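PDB 7C1I: histidine kinase from Pseudomonas aeruginosa, which probably relays phosphoryl groups between receiver domains of a two-component regulatory system, as a histidine-containing phosphotransfer (HPt) protein. Local coordinates for residues A[61-64]-A[70-73]. Numbering follows the deposited sequence.
Sequences GGSS and LLAG
Ser63 and Ala72 bring the two helices close together, their CA atoms 5.1 Å apart, with the last turn of helix 49-65 set against the first turn of helix 69-83. The side chains that meet here are small: Ser63 CB lies 3.8 Å from Ala72 CB, methylene against methyl, and about as far from the backbone N of Ala72. Ala72 CB also lies 4.0 Å from Ser64 N, over the backbone just after Ser63. Both CB atoms point into the interface, and with so little bulk between them the backbones can come this near. No hydrogen bond crosses between 61-64 and 70-73; the contact is one of van der Waals packing. In the antiparallel four-helix bundle that forms the core of an HPt domain, these two helices are neighbours in sequence, joined by a short turn, and the contact sits beside that turn. Leu71 packs against the hydroxyl of Ser63, CD2 lying 3.4 Å and CG 3.5 Å from OG. With CG anti to the backbone N (chi1 179°), the branch is carried to that hydroxyl, and the side chain also touches Met97 and Glu100 of helix 90-112, so that it bridges from Ser63 to a third helix. Ser63 is buried, and its hydroxyl has a polar partner: turned beside its own backbone N (chi1 -64°), OG hydrogen-bonds to the carbonyl O of Phe59, one turn earlier in the same helix.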
ATOM      1  N   GLY A  61     -15.940 -18.268   0.002  1.00 17.99           N
ATOM      2  CA  GLY A  61     -15.949 -19.745   0.016  1.00 21.73           C
ATOM      3  C   GLY A  61     -14.572 -20.363  -0.150  1.00 17.67           C
ATOM      4  O   GLY A  61     -14.237 -21.334   0.562  1.00 19.39           O
ATOM      5  N   GLY A  62     -13.830 -19.963  -1.186  1.00 18.95           N
ATOM      6  CA  GLY A  62     -12.515 -20.570  -1.465  1.00 19.62           C
ATOM      7  C   GLY A  62     -11.612 -20.372  -0.261  1.00 18.22           C
ATOM      8  O   GLY A  62     -10.895 -21.295   0.183  1.00 18.29           O
ATOM      9  N   SER A  63     -11.641 -19.195   0.373  1.00 16.45           N
ATOM     10  CA  SER A  63     -10.830 -18.879   1.579  1.00 16.02           C
ATOM     11  C   SER A  63     -11.231 -19.836   2.706  1.00 16.23           C
ATOM     12  O   SER A  63     -10.368 -20.425   3.391  1.00 17.25           O
ATOM     13  CB  SER A  63     -10.937 -17.426   1.975  1.00 15.67           C
ATOM     14  OG  SER A  63     -10.369 -16.709   0.890  1.00 17.95           O
ATOM     15  N   SER A  64     -12.550 -19.977   2.870  0.66 16.75           N
ATOM     16  CA  SER A  64     -13.089 -20.798   3.986  0.66 18.27           C
ATOM     17  C   SER A  64     -12.644 -22.255   3.808  0.66 16.93           C
ATOM     18  O   SER A  64     -12.199 -22.797   4.842  0.66 19.18           O
ATOM     19  CB  SER A  64     -14.592 -20.707   3.897  0.66 17.42           C
ATOM     20  OG  SER A  64     -15.113 -21.616   4.855  0.66 20.81           O
ATOM     21  N   LEU A  70      -9.586 -15.422   8.365  1.00 19.31           N
ATOM     22  CA  LEU A  70      -9.608 -13.942   8.514  1.00 19.01           C
ATOM     23  C   LEU A  70      -9.868 -13.378   7.113  1.00 17.77           C
ATOM     24  O   LEU A  70     -10.658 -12.426   6.964  1.00 18.58           O
ATOM     25  CB  LEU A  70      -8.315 -13.370   9.102  1.00 21.23           C
ATOM     26  CG  LEU A  70      -8.035 -13.840  10.528  1.00 27.55           C
ATOM     27  CD1 LEU A  70      -6.879 -13.011  11.065  1.00 26.15           C
ATOM     28  CD2 LEU A  70      -9.223 -13.648  11.457  1.00 29.19           C
ATOM     29  N   LEU A  71      -9.227 -13.939   6.083  1.00 15.63           N
ATOM     30  CA  LEU A  71      -9.424 -13.549   4.662  1.00 15.45           C
ATOM     31  C   LEU A  71     -10.909 -13.738   4.335  1.00 17.14           C
ATOM     32  O   LEU A  71     -11.512 -12.838   3.724  1.00 15.26           O
ATOM     33  CB  LEU A  71      -8.450 -14.353   3.798  1.00 15.21           C
ATOM     34  CG  LEU A  71      -8.563 -14.064   2.302  1.00 12.18           C
ATOM     35  CD1 LEU A  71      -8.358 -12.594   1.962  1.00 15.55           C
ATOM     36  CD2 LEU A  71      -7.534 -14.914   1.576  1.00 16.41           C
ATOM     37  N   ALA A  72     -11.458 -14.883   4.753  1.00 15.00           N
ATOM     38  CA  ALA A  72     -12.878 -15.131   4.403  1.00 16.12           C
ATOM     39  C   ALA A  72     -13.775 -14.090   5.082  1.00 17.19           C
ATOM     40  O   ALA A  72     -14.753 -13.683   4.419  1.00 16.89           O
ATOM     41  CB  ALA A  72     -13.214 -16.525   4.874  1.00 15.74           C
ATOM     42  N   GLY A  73     -13.403 -13.595   6.266  1.00 17.51           N
ATOM     43  CA  GLY A  73     -14.152 -12.578   7.031  1.00 17.87           C
ATOM     44  C   GLY A  73     -14.187 -11.266   6.265  1.00 20.65           C
ATOM     45  O   GLY A  73     -15.242 -10.638   6.052  1.00 19.15           O
TER